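Local coordinates for protein nucleoporin nup120 (Schizosaccharomyces pombe, PDB 4GQ2) that serves as a structural component of the nuclear pore complex, whose nucleoporins can also dock transiently associated nuclear transport factors, at residues I128-T133 and M176-T181; L138-L143 and W159-R164; L548-D553 and L686-V691; E555-L560 and I577-R582. All blocks are in the same frame, centred on the assembly; numbering follows the deposited sequence.

Contact 1 of 4, residues I128-T133 and M176-T181; sequences IIYAIT and MAAIST
Y130 extends its phenol from strand 126-133 in one blade of the β-propeller to the turn that follows strand 173-178 in the next blade. There its hydroxyl donates a hydrogen bond of 2.6 Å from OH to S180 O. The carbonyl oxygen sits at the ring edge, near the ring plane, and the donor lies 26° away from the plane of that carbonyl. Beside the same ring, A178 CB packs 3.9 Å from Y130 CE2. At the base of the ring the methyl of M176 is wedged between two side chains of the opposing strand, with CE 3.6 Å from both Y130 CB and I132 CD1. A bend near the end of the M176 chain (chi3 72°) turns CE into this place, while M176 and I132 run past each other in opposite directions. At the other end of the contact, I128 CD1 touches T181 CG2 at 3.7 Å. A phenylalanine in place of Y130 would lack the hydroxyl, so S180 O would probably lose this bond and the turn would be less firmly tied to the neighbouring blade.

Further out, no backbone hydrogen bond joins the two segments. The strands run nearly antiparallel with their axes 9.0 Å apart, so the segments meet through side chains and through the tyrosine hydroxyl's bond to a backbone carbonyl. I184 and V186 of strand 183-188 extend the apolar layer, and the ring of Y140 meets that of Y130 with the planes at about 65°. From within strand 126-133, I128 CG2 lies over one face of the Y130 ring, toward its rim.

Contact 2 of 4, residues L138-L143 and W159-R164; sequences LYYIRL and WCLCYR
L138 to I141 pair with Y163 to C160 as antiparallel neighbours, the strand axes 4.7 Å apart and at 165° to each other. L138 with Y163 and Y140 with L161 are hydrogen-bonded pairs, alternating with the non-hydrogen-bonded pairs Y139 with C162 and I141 with C160. One further bond, R142 N to W159 O at 2.8 Å, continues the ladder past the last pair. The two strands are the third and fourth of a four-stranded propeller blade, 160-163 being one of its two edge strands. On one face both cysteine sulfurs approach the Y139 ring obliquely: C162 SG is 3.6 Å from Y139 CE1, and C160 SG is 4.0 Å from Y139 CD1. SG lies opposite the backbone N in C160 (chi1 -168°) but beside it in C162, which brings both to this ring. C160 SG also touches I141 CG1, while I141 CG2 meets the edge of the W159 indole, 3.8 Å from CE3. On the other face Y140 and L161 lie side by side, and the Y163 ring presents its edge to Y140, with CE2 3.8 Å from CB. I196 and L198 of strand 193-199, in the next blade, pack against L138, Y140 and Y163.

Contact 3 of 4, residues L548-D553 and L686-V691; sequences LIESFD and LKKFQV
I549 and K688 face each other where helix 548-553 crosses the 686-691 part of a long helix, at an angle of 60° and an axial separation of 9.3 Å. The branched side chain of I549 lies flat on one face of the F689 ring. Its CG1 stands 3.8 Å above the ring centroid, almost on the normal, which makes a CH-pi contact. With CG1 anti to the backbone N (chi1 -168°), that carbon comes over the ring centre; CD1 then lies 3.8 Å from F689 CD1, while CB and CG2 spread over the CE2 and CZ side. The F689 ring also meets that of F803. Helix 548-553 comes directly after propeller strand 539-544 and packs among helices of the α-helical region, 672-703 included, so the crossing probably helps to join the two. Beside the apolar patch, K688 lays its aliphatic chain across D553 at about a right angle, with K688 CD 3.5 Å from D553 CB. D553 is poorly ordered, and its carboxylate touches the methylenes instead of the ammonium, OD2 being 3.5 Å from K688 CE. A final bend of the lysine (chi4 82°) carries NZ toward E550, where it forms a long salt bridge of 3.8 Å to OE2. The glutamate's stronger partner is R544, which binds OE1 in a salt bridge, and Y547 N bonds to the same oxygen. At the root of the lysine chain, K688 CB rests against I549 CG1 at 3.9 Å, while I685 and S692 of the long helix also touch I549.

Contact 4 of 4, residues E555-L560 and I577-R582; sequences EPLTKL and ILDLGR
L557 rests against D579, with CG 3.6 Å from the aspartate CB, where the short helix 557-561 comes up to helix 571-585 at the surface. Between them E555, D579 and R582 form a salt-bridge network. D579 turns CG away from the backbone N (chi1 -173°), which brings its carboxylate to R582. R582 NH2 gives OD1 a hydrogen bond of 2.7 Å within a salt bridge, entering on the anti side of the carboxylate, and NE adds a weak bond to the same oxygen. The bend of the arginine chain at chi3 (-50°) brings the guanidinium back to the aspartate. NH1 bonds to F552 O and packs 3.5 Å from L560 CD1, while L557 N lies at the guanidinium edge, 3.7 Å from NH2. E555 sits over one face, its OE1 3.9 Å from NH2 in a long salt bridge in which no N-H points at the oxygen. An alanine in place of D579 would probably leave NE and NH2 without their short partner and the guanidinium held chiefly by F552 O. E555 and D579 bring like charges within 4.9 Å (OE1 to OD1), and the guanidinium that both engage probably offsets the repulsion.

The four contacts form two pairs on opposite sides of the chain's centre. In the propeller, contacts 1 and 2 have centres 9 Å apart and share a blade: strands 126-133 and 138-143 are neighbours in its sheet, joined for instance by Y139 N and A131 O at 2.7 Å. Along the chain, contact 2 is nested inside the loop closed by contact 1. Contacts 3 and 4 are similarly nested, with centres 12 Å apart; R582 NH1 of contact 4 reaches F552 O of contact 3 at 2.8 Å, and F552 packs on L578. Centres in different pairs lie 45 to 58 Å apart, and the nearest atoms of the two groups are about 33 Å apart, so they do not touch.

Contact 1 of 4, residues I128-T133 and M176-T181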
loop_
_atom_site.group_PDB
_atom_site.type_symbol
_atom_site.label_atom_id
_atom_site.label_comp_id
_atom_site.label_asym_id
_atom_site.label_seq_id
_atom_site.Cartn_x
_atom_site.Cartn_y
_atom_site.Cartn_z
ATOM N N ILE A 128 20.620 11.749 28.321
ATOM C CA ILE A 128 20.913 10.781 29.374
ATOM C C ILE A 128 19.651 10.009 29.758
ATOM O O ILE A 128 18.567 10.588 29.844
ATOM C CB ILE A 128 21.516 11.507 30.608
ATOM C CG1 ILE A 128 23.041 11.587 30.495
ATOM C CG2 ILE A 128 21.137 10.835 31.918
ATOM C CD1 ILE A 128 23.554 12.731 29.643
ATOM N N ILE A 129 19.789 8.700 29.967
ATOM C CA ILE A 129 18.714 7.914 30.571
ATOM C C ILE A 129 19.139 7.310 31.914
ATOM O O ILE A 129 20.164 6.627 32.005
ATOM C CB ILE A 129 18.230 6.768 29.661
ATOM C CG1 ILE A 129 17.892 7.287 28.269
ATOM C CG2 ILE A 129 17.011 6.076 30.276
ATOM C CD1 ILE A 129 17.863 6.193 27.226
ATOM N N TYR A 130 18.340 7.580 32.944
ATOM C CA TYR A 130 18.413 6.866 34.212
ATOM C C TYR A 130 17.411 5.719 34.178
ATOM O O TYR A 130 16.232 5.932 33.884
ATOM C CB TYR A 130 18.042 7.784 35.377
ATOM C CG TYR A 130 18.917 8.999 35.569
ATOM C CD1 TYR A 130 20.111 8.921 36.290
ATOM C CD2 TYR A 130 18.534 10.237 35.057
ATOM C CE1 TYR A 130 20.910 10.042 36.475
ATOM C CE2 TYR A 130 19.326 11.362 35.234
ATOM C CZ TYR A 130 20.508 11.262 35.943
ATOM O OH TYR A 130 21.286 12.383 36.121
ATOM N N ALA A 131 17.877 4.511 34.490
ATOM C CA ALA A 131 17.018 3.333 34.554
ATOM C C ALA A 131 17.308 2.487 35.788
ATOM O O ALA A 131 18.469 2.234 36.120
ATOM C CB ALA A 131 17.167 2.497 33.294
ATOM N N ILE A 132 16.242 2.065 36.464
ATOM C CA ILE A 132 16.342 1.196 37.634
ATOM C C ILE A 132 15.571 -0.087 37.367
ATOM O O ILE A 132 14.409 -0.064 36.934
ATOM C CB ILE A 132 15.815 1.882 38.921
ATOM C CG1 ILE A 132 16.701 3.079 39.296
ATOM C CG2 ILE A 132 15.758 0.891 40.075
ATOM C CD1 ILE A 132 16.049 4.095 40.213
ATOM N N THR A 133 16.229 -1.206 37.626
ATOM C CA THR A 133 15.646 -2.505 37.373
ATOM C C THR A 133 15.059 -3.079 38.663
ATOM O O THR A 133 15.254 -2.515 39.739
ATOM C CB THR A 133 16.690 -3.457 36.761
ATOM O OG1 THR A 133 17.791 -3.609 37.664
ATOM C CG2 THR A 133 17.205 -2.889 35.446
ATOM N N MET A 176 10.908 8.092 40.406
ATOM C CA MET A 176 12.109 8.854 40.068
ATOM C C MET A 176 11.757 10.234 39.539
ATOM O O MET A 176 10.677 10.444 38.981
ATOM C CB MET A 176 12.937 8.146 38.995
ATOM C CG MET A 176 13.207 6.667 39.224
ATOM S SD MET A 176 13.793 5.877 37.708
ATOM C CE MET A 176 15.457 6.523 37.556
ATOM N N ALA A 177 12.687 11.167 39.710
ATOM C CA ALA A 177 12.638 12.449 39.014
ATOM C C ALA A 177 14.058 12.952 38.802
ATOM O O ALA A 177 14.734 13.357 39.752
ATOM C CB ALA A 177 11.802 13.470 39.783
ATOM N N ALA A 178 14.510 12.886 37.553
ATOM C CA ALA A 178 15.792 13.445 37.146
ATOM C C ALA A 178 15.851 14.923 37.520
ATOM O O ALA A 178 14.918 15.680 37.251
ATOM C CB ALA A 178 15.983 13.273 35.645
ATOM N N ILE A 179 16.942 15.325 38.158
ATOM C CA ILE A 179 17.136 16.725 38.539
ATOM C C ILE A 179 18.030 17.403 37.505
ATOM O O ILE A 179 17.866 18.586 37.202
ATOM C CB ILE A 179 17.747 16.840 39.959
ATOM C CG1 ILE A 179 16.788 16.275 41.018
ATOM C CG2 ILE A 179 18.159 18.273 40.285
ATOM C CD1 ILE A 179 15.352 16.752 40.905
ATOM N N SER A 180 18.958 16.618 36.957
ATOM C CA SER A 180 19.968 17.090 36.025
ATOM C C SER A 180 20.664 15.891 35.390
ATOM O O SER A 180 20.272 14.740 35.609
ATOM C CB SER A 180 21.005 17.942 36.763
ATOM O OG SER A 180 21.768 17.142 37.652
ATOM N N THR A 181 21.715 16.169 34.625
ATOM C CA THR A 181 22.516 15.124 33.992
ATOM C C THR A 181 23.408 14.376 34.977
ATOM O O THR A 181 24.101 13.438 34.594
ATOM C CB THR A 181 23.379 15.674 32.835
ATOM O OG1 THR A 181 23.878 16.976 33.173
ATOM C CG2 THR A 181 22.557 15.760 31.561
#

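Contact 2 of 4, residues L138-L143 and W159-R164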
loop_
_atom_site.group_PDB
_atom_site.type_symbol
_atom_site.label_atom_id
_atom_site.label_comp_id
_atom_site.label_asym_id
_atom_site.label_seq_id
_atom_site.Cartn_x
_atom_site.Cartn_y
_atom_site.Cartn_z
ATOM N N LEU A 138 21.037 0.875 39.432
ATOM C CA LEU A 138 20.804 2.134 38.727
ATOM C C LEU A 138 21.752 2.254 37.537
ATOM O O LEU A 138 22.974 2.165 37.684
ATOM C CB LEU A 138 20.977 3.335 39.665
ATOM C CG LEU A 138 21.126 4.724 39.022
ATOM C CD1 LEU A 138 19.821 5.232 38.415
ATOM C CD2 LEU A 138 21.654 5.730 40.031
ATOM N N TYR A 139 21.181 2.462 36.356
ATOM C CA TYR A 139 21.976 2.568 35.150
ATOM C C TYR A 139 21.960 3.976 34.610
ATOM O O TYR A 139 20.918 4.623 34.580
ATOM C CB TYR A 139 21.482 1.600 34.093
ATOM C CG TYR A 139 21.606 0.145 34.475
ATOM C CD1 TYR A 139 22.788 -0.562 34.237
ATOM C CD2 TYR A 139 20.533 -0.535 35.055
ATOM C CE1 TYR A 139 22.900 -1.906 34.575
ATOM C CE2 TYR A 139 20.633 -1.880 35.388
ATOM C CZ TYR A 139 21.816 -2.561 35.147
ATOM O OH TYR A 139 21.912 -3.896 35.483
ATOM N N TYR A 140 23.131 4.441 34.190
ATOM C CA TYR A 140 23.291 5.793 33.678
ATOM C C TYR A 140 23.753 5.701 32.225
ATOM O O TYR A 140 24.946 5.494 31.951
ATOM C CB TYR A 140 24.291 6.560 34.550
ATOM C CG TYR A 140 24.511 8.000 34.157
ATOM C CD1 TYR A 140 23.661 9.006 34.606
ATOM C CD2 TYR A 140 25.580 8.362 33.350
ATOM C CE1 TYR A 140 23.870 10.332 34.258
ATOM C CE2 TYR A 140 25.797 9.682 32.991
ATOM C CZ TYR A 140 24.945 10.661 33.443
ATOM O OH TYR A 140 25.181 11.969 33.070
ATOM N N ILE A 141 22.795 5.842 31.308
ATOM C CA ILE A 141 23.021 5.592 29.881
ATOM C C ILE A 141 23.107 6.878 29.065
ATOM O O ILE A 141 22.176 7.691 29.066
ATOM C CB ILE A 141 21.931 4.671 29.285
ATOM C CG1 ILE A 141 21.914 3.317 29.999
ATOM C CG2 ILE A 141 22.155 4.458 27.791
ATOM C CD1 ILE A 141 20.606 2.564 29.846
ATOM N N ARG A 142 24.231 7.055 28.376
ATOM C CA ARG A 142 24.428 8.199 27.486
ATOM C C ARG A 142 24.041 7.846 26.051
ATOM O O ARG A 142 24.567 6.896 25.477
ATOM C CB ARG A 142 25.877 8.682 27.520
ATOM C CG ARG A 142 26.224 9.635 28.653
ATOM C CD ARG A 142 27.515 10.368 28.314
ATOM N NE ARG A 142 28.245 10.863 29.482
ATOM C CZ ARG A 142 29.035 10.120 30.254
ATOM N NH1 ARG A 142 29.193 8.822 30.017
ATOM N NH2 ARG A 142 29.662 10.675 31.278
ATOM N N LEU A 143 23.119 8.617 25.484
ATOM C CA LEU A 143 22.635 8.367 24.132
ATOM C C LEU A 143 23.457 9.115 23.106
ATOM O O LEU A 143 23.702 10.315 23.244
ATOM C CB LEU A 143 21.173 8.793 23.988
ATOM C CG LEU A 143 20.083 7.977 24.685
ATOM C CD1 LEU A 143 18.756 8.715 24.595
ATOM C CD2 LEU A 143 19.974 6.581 24.090
ATOM N N TRP A 159 29.420 4.520 27.634
ATOM C CA TRP A 159 28.006 4.720 27.274
ATOM C C TRP A 159 27.067 4.299 28.367
ATOM O O TRP A 159 26.028 4.926 28.565
ATOM C CB TRP A 159 27.651 4.031 25.959
ATOM C CG TRP A 159 27.463 2.534 26.048
ATOM C CD1 TRP A 159 28.416 1.543 25.835
ATOM C CD2 TRP A 159 26.224 1.806 26.362
ATOM N NE1 TRP A 159 27.871 0.294 25.991
ATOM C CE2 TRP A 159 26.564 0.378 26.309
ATOM C CE3 TRP A 159 24.916 2.180 26.669
ATOM C CZ2 TRP A 159 25.624 -0.611 26.559
ATOM C CZ3 TRP A 159 23.978 1.171 26.922
ATOM C CH2 TRP A 159 24.326 -0.189 26.868
ATOM N N CYS A 160 27.433 3.235 29.081
ATOM C CA CYS A 160 26.676 2.776 30.235
ATOM C C CYS A 160 27.512 2.667 31.511
ATOM O O CYS A 160 28.485 1.924 31.561
ATOM C CB CYS A 160 26.009 1.438 29.951
ATOM S SG CYS A 160 24.801 1.011 31.217
ATOM N N LEU A 161 27.105 3.418 32.531
ATOM C CA LEU A 161 27.683 3.351 33.871
ATOM C C LEU A 161 26.676 2.688 34.811
ATOM O O LEU A 161 25.480 3.000 34.769
ATOM C CB LEU A 161 28.013 4.765 34.368
ATOM C CG LEU A 161 29.383 5.419 34.108
ATOM C CD1 LEU A 161 30.006 5.044 32.772
ATOM C CD2 LEU A 161 29.286 6.935 34.239
ATOM N N CYS A 162 27.160 1.776 35.650
ATOM C CA CYS A 162 26.303 1.067 36.603
ATOM C C CYS A 162 26.574 1.466 38.043
ATOM O O CYS A 162 27.727 1.532 38.479
ATOM C CB CYS A 162 26.471 -0.444 36.462
ATOM S SG CYS A 162 26.389 -0.979 34.750
ATOM N N TYR A 163 25.495 1.710 38.780
ATOM C CA TYR A 163 25.583 2.120 40.171
ATOM C C TYR A 163 24.709 1.240 41.046
ATOM O O TYR A 163 23.611 0.856 40.646
ATOM C CB TYR A 163 25.144 3.570 40.317
ATOM C CG TYR A 163 26.010 4.557 39.576
ATOM C CD1 TYR A 163 27.178 5.062 40.153
ATOM C CD2 TYR A 163 25.656 5.004 38.303
ATOM C CE1 TYR A 163 27.974 5.981 39.479
ATOM C CE2 TYR A 163 26.448 5.915 37.617
ATOM C CZ TYR A 163 27.604 6.403 38.210
ATOM O OH TYR A 163 28.388 7.310 37.536
ATOM N N ARG A 164 25.209 0.928 42.240
ATOM C CA ARG A 164 24.435 0.210 43.248
ATOM C C ARG A 164 24.307 1.065 44.509
ATOM O O ARG A 164 25.099 0.918 45.442
ATOM C CB ARG A 164 25.083 -1.137 43.575
ATOM C CG ARG A 164 24.865 -2.209 42.524
ATOM C CD ARG A 164 25.547 -3.501 42.935
ATOM N NE ARG A 164 25.241 -4.593 42.016
ATOM C CZ ARG A 164 25.782 -5.806 42.079
ATOM N NH1 ARG A 164 26.668 -6.106 43.022
ATOM N NH2 ARG A 164 25.435 -6.724 41.193
#

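Contact 3 of 4, residues L548-D553 and L686-V691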
loop_
_atom_site.group_PDB
_atom_site.type_symbol
_atom_site.label_atom_id
_atom_site.label_comp_id
_atom_site.label_asym_id
_atom_site.label_seq_id
_atom_site.Cartn_x
_atom_site.Cartn_y
_atom_site.Cartn_z
ATOM N N LEU A 548 -14.010 18.099 8.182
ATOM C CA LEU A 548 -15.428 18.065 7.808
ATOM C C LEU A 548 -15.868 16.728 7.233
ATOM O O LEU A 548 -16.937 16.210 7.577
ATOM C CB LEU A 548 -15.747 19.162 6.793
ATOM C CG LEU A 548 -16.290 20.495 7.296
ATOM C CD1 LEU A 548 -16.609 21.383 6.104
ATOM C CD2 LEU A 548 -17.522 20.295 8.168
ATOM N N ILE A 549 -15.031 16.175 6.360
ATOM C CA ILE A 549 -15.326 14.914 5.690
ATOM C C ILE A 549 -15.593 13.792 6.707
ATOM O O ILE A 549 -16.499 12.979 6.517
ATOM C CB ILE A 549 -14.227 14.554 4.649
ATOM C CG1 ILE A 549 -14.679 13.403 3.745
ATOM C CG2 ILE A 549 -12.894 14.261 5.321
ATOM C CD1 ILE A 549 -15.903 13.728 2.920
ATOM N N GLU A 550 -14.828 13.790 7.799
ATOM C CA GLU A 550 -14.997 12.811 8.875
ATOM C C GLU A 550 -16.355 12.933 9.566
ATOM O O GLU A 550 -17.079 11.942 9.659
ATOM C CB GLU A 550 -13.845 12.897 9.880
ATOM C CG GLU A 550 -12.480 12.774 9.221
ATOM C CD GLU A 550 -11.356 12.571 10.209
ATOM O OE1 GLU A 550 -10.622 13.543 10.463
ATOM O OE2 GLU A 550 -11.205 11.441 10.725
ATOM N N SER A 551 -16.702 14.142 10.017
ATOM C CA SER A 551 -18.041 14.435 10.572
ATOM C C SER A 551 -19.184 13.959 9.664
ATOM O O SER A 551 -20.176 13.406 10.138
ATOM C CB SER A 551 -18.206 15.937 10.830
ATOM O OG SER A 551 -17.078 16.483 11.489
ATOM N N PHE A 552 -19.034 14.168 8.360
ATOM C CA PHE A 552 -20.061 13.781 7.389
ATOM C C PHE A 552 -20.116 12.281 7.098
ATOM O O PHE A 552 -21.104 11.792 6.551
ATOM C CB PHE A 552 -19.899 14.568 6.087
ATOM C CG PHE A 552 -20.390 15.981 6.175
ATOM C CD1 PHE A 552 -19.537 17.002 6.569
ATOM C CD2 PHE A 552 -21.710 16.292 5.876
ATOM C CE1 PHE A 552 -19.986 18.305 6.657
ATOM C CE2 PHE A 552 -22.166 17.596 5.961
ATOM C CZ PHE A 552 -21.299 18.604 6.351
ATOM N N ASP A 553 -19.057 11.558 7.456
ATOM C CA ASP A 553 -19.002 10.112 7.247
ATOM C C ASP A 553 -19.730 9.381 8.370
ATOM O O ASP A 553 -20.650 8.606 8.112
ATOM C CB ASP A 553 -17.549 9.635 7.158
ATOM C CG ASP A 553 -17.419 8.249 6.550
ATOM O OD1 ASP A 553 -17.698 8.102 5.340
ATOM O OD2 ASP A 553 -17.013 7.312 7.278
ATOM N N LEU A 686 -8.808 9.977 2.861
ATOM C CA LEU A 686 -9.109 9.639 1.465
ATOM C C LEU A 686 -10.182 8.572 1.286
ATOM O O LEU A 686 -10.912 8.608 0.304
ATOM C CB LEU A 686 -7.842 9.252 0.701
ATOM C CG LEU A 686 -6.796 10.354 0.488
ATOM C CD1 LEU A 686 -5.515 9.752 -0.033
ATOM C CD2 LEU A 686 -7.271 11.445 -0.454
ATOM N N LYS A 687 -10.301 7.692 2.238
ATOM C CA LYS A 687 -11.312 6.691 2.187
ATOM C C LYS A 687 -12.680 7.263 2.383
ATOM O O LYS A 687 -13.600 6.863 1.769
ATOM C CB LYS A 687 -11.073 5.658 3.245
ATOM C CG LYS A 687 -10.275 4.488 2.789
ATOM C CD LYS A 687 -9.740 3.775 3.991
ATOM C CE LYS A 687 -9.402 2.354 3.662
ATOM N NZ LYS A 687 -8.157 1.959 4.344
ATOM N N LYS A 688 -12.792 8.208 3.274
ATOM C CA LYS A 688 -14.045 8.918 3.510
ATOM C C LYS A 688 -14.383 9.821 2.324
ATOM O O LYS A 688 -15.524 9.869 1.887
ATOM C CB LYS A 688 -14.009 9.673 4.839
ATOM C CG LYS A 688 -13.652 8.770 6.013
ATOM C CD LYS A 688 -14.035 9.371 7.355
ATOM C CE LYS A 688 -13.863 8.370 8.491
ATOM N NZ LYS A 688 -12.444 8.308 8.941
ATOM N N PHE A 689 -13.381 10.491 1.764
ATOM C CA PHE A 689 -13.599 11.240 0.526
ATOM C C PHE A 689 -14.154 10.377 -0.616
ATOM O O PHE A 689 -15.157 10.742 -1.233
ATOM C CB PHE A 689 -12.338 12.007 0.097
ATOM C CG PHE A 689 -12.280 13.410 0.630
ATOM C CD1 PHE A 689 -13.243 14.344 0.264
ATOM C CD2 PHE A 689 -11.270 13.801 1.495
ATOM C CE1 PHE A 689 -13.200 15.639 0.759
ATOM C CE2 PHE A 689 -11.216 15.098 1.986
ATOM C CZ PHE A 689 -12.182 16.019 1.618
ATOM N N GLN A 690 -13.510 9.238 -0.880
ATOM C CA GLN A 690 -13.938 8.308 -1.944
ATOM C C GLN A 690 -15.391 7.846 -1.795
ATOM O O GLN A 690 -16.170 7.904 -2.746
ATOM C CB GLN A 690 -13.004 7.094 -2.010
ATOM C CG GLN A 690 -13.427 6.047 -3.034
ATOM C CD GLN A 690 -12.508 4.837 -3.075
ATOM O OE1 GLN A 690 -11.925 4.522 -4.114
ATOM N NE2 GLN A 690 -12.359 4.173 -1.949
ATOM N N VAL A 691 -15.742 7.373 -0.607
ATOM C CA VAL A 691 -17.121 6.976 -0.306
ATOM C C VAL A 691 -18.088 8.163 -0.484
ATOM O O VAL A 691 -19.177 8.007 -1.051
ATOM C CB VAL A 691 -17.200 6.352 1.114
ATOM C CG1 VAL A 691 -18.633 6.258 1.632
ATOM C CG2 VAL A 691 -16.507 4.986 1.127
#

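Contact 4 of 4, residues E555-L560 and I577-R582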
loop_
_atom_site.group_PDB
_atom_site.type_symbol
_atom_site.label_atom_id
_atom_site.label_comp_id
_atom_site.label_asym_id
_atom_site.label_seq_id
_atom_site.Cartn_x
_atom_site.Cartn_y
_atom_site.Cartn_z
ATOM N N GLU A 555 -22.218 8.819 11.496
ATOM C CA GLU A 555 -23.624 9.209 11.709
ATOM C C GLU A 555 -23.845 10.236 12.844
ATOM O O GLU A 555 -22.890 10.622 13.523
ATOM C CB GLU A 555 -24.466 7.943 11.974
ATOM C CG GLU A 555 -24.094 6.716 11.146
ATOM C CD GLU A 555 -24.558 6.788 9.699
ATOM O OE1 GLU A 555 -25.705 7.219 9.450
ATOM O OE2 GLU A 555 -23.776 6.396 8.806
ATOM N N PRO A 556 -25.100 10.703 13.042
ATOM C CA PRO A 556 -26.312 10.630 12.222
ATOM C C PRO A 556 -26.750 12.009 11.727
ATOM O O PRO A 556 -26.173 13.024 12.141
ATOM C CB PRO A 556 -27.348 10.083 13.203
ATOM C CG PRO A 556 -26.879 10.542 14.553
ATOM C CD PRO A 556 -25.448 11.009 14.441
ATOM N N LEU A 557 -27.767 12.049 10.866
ATOM C CA LEU A 557 -28.222 13.314 10.276
ATOM C C LEU A 557 -28.615 14.343 11.345
ATOM O O LEU A 557 -28.233 15.514 11.249
ATOM C CB LEU A 557 -29.384 13.090 9.300
ATOM C CG LEU A 557 -29.443 13.872 7.974
ATOM C CD1 LEU A 557 -30.857 13.832 7.410
ATOM C CD2 LEU A 557 -28.944 15.316 8.036
ATOM N N THR A 558 -29.360 13.892 12.359
ATOM C CA THR A 558 -29.799 14.750 13.471
ATOM C C THR A 558 -28.650 15.524 14.131
ATOM O O THR A 558 -28.705 16.753 14.227
ATOM C CB THR A 558 -30.568 13.955 14.549
ATOM O OG1 THR A 558 -29.737 12.905 15.065
ATOM C CG2 THR A 558 -31.847 13.354 13.973
ATOM N N LYS A 559 -27.611 14.805 14.559
ATOM C CA LYS A 559 -26.443 15.424 15.193
ATOM C C LYS A 559 -25.705 16.386 14.251
ATOM O O LYS A 559 -25.204 17.428 14.689
ATOM C CB LYS A 559 -25.494 14.357 15.753
ATOM C CG LYS A 559 -24.331 14.903 16.577
ATOM C CD LYS A 559 -23.851 13.920 17.643
ATOM C CE LYS A 559 -23.047 12.759 17.068
ATOM N NZ LYS A 559 -21.715 13.166 16.538
ATOM N N LEU A 560 -25.649 16.041 12.965
ATOM C CA LEU A 560 -25.080 16.938 11.957
ATOM C C LEU A 560 -25.844 18.258 11.879
ATOM O O LEU A 560 -25.238 19.326 11.861
ATOM C CB LEU A 560 -25.023 16.267 10.583
ATOM C CG LEU A 560 -23.787 15.423 10.288
ATOM C CD1 LEU A 560 -24.061 14.464 9.139
ATOM C CD2 LEU A 560 -22.584 16.306 9.988
ATOM N N ILE A 577 -29.326 16.337 1.563
ATOM C CA ILE A 577 -28.961 15.681 0.307
ATOM C C ILE A 577 -27.720 14.798 0.482
ATOM O O ILE A 577 -27.646 13.702 -0.091
ATOM C CB ILE A 577 -28.716 16.690 -0.837
ATOM C CG1 ILE A 577 -29.873 17.689 -0.945
ATOM C CG2 ILE A 577 -28.537 15.957 -2.164
ATOM C CD1 ILE A 577 -29.511 18.998 -1.620
ATOM N N LEU A 578 -26.752 15.267 1.270
ATOM C CA LEU A 578 -25.568 14.463 1.573
ATOM C C LEU A 578 -25.988 13.125 2.191
ATOM O O LEU A 578 -25.505 12.067 1.775
ATOM C CB LEU A 578 -24.582 15.222 2.477
ATOM C CG LEU A 578 -23.288 14.571 3.015
ATOM C CD1 LEU A 578 -23.560 13.791 4.299
ATOM C CD2 LEU A 578 -22.552 13.700 1.992
ATOM N N ASP A 579 -26.906 13.172 3.157
ATOM C CA ASP A 579 -27.394 11.950 3.781
ATOM C C ASP A 579 -28.056 11.018 2.767
ATOM O O ASP A 579 -27.931 9.793 2.872
ATOM C CB ASP A 579 -28.343 12.262 4.934
ATOM C CG ASP A 579 -28.726 11.026 5.716
ATOM O OD1 ASP A 579 -27.847 10.449 6.386
ATOM O OD2 ASP A 579 -29.906 10.628 5.656
ATOM N N LEU A 580 -28.747 11.603 1.787
ATOM C CA LEU A 580 -29.326 10.834 0.681
ATOM C C LEU A 580 -28.248 10.096 -0.128
ATOM O O LEU A 580 -28.463 8.970 -0.577
ATOM C CB LEU A 580 -30.165 11.740 -0.240
ATOM C CG LEU A 580 -31.451 12.413 0.274
ATOM C CD1 LEU A 580 -32.101 13.221 -0.833
ATOM C CD2 LEU A 580 -32.455 11.410 0.823
ATOM N N GLY A 581 -27.093 10.738 -0.305
ATOM C CA GLY A 581 -25.944 10.122 -0.963
ATOM C C GLY A 581 -25.343 9.010 -0.124
ATOM O O GLY A 581 -25.089 7.906 -0.634
ATOM N N ARG A 582 -25.134 9.300 1.164
ATOM C CA ARG A 582 -24.650 8.313 2.130
ATOM C C ARG A 582 -25.510 7.052 2.141
ATOM O O ARG A 582 -24.981 5.945 2.102
ATOM C CB ARG A 582 -24.624 8.881 3.549
ATOM C CG ARG A 582 -23.596 9.964 3.816
ATOM C CD ARG A 582 -23.337 10.126 5.311
ATOM N NE ARG A 582 -24.555 10.274 6.115
ATOM C CZ ARG A 582 -24.588 10.766 7.352
ATOM N NH1 ARG A 582 -23.474 11.186 7.944
ATOM N NH2 ARG A 582 -25.739 10.850 8.003
#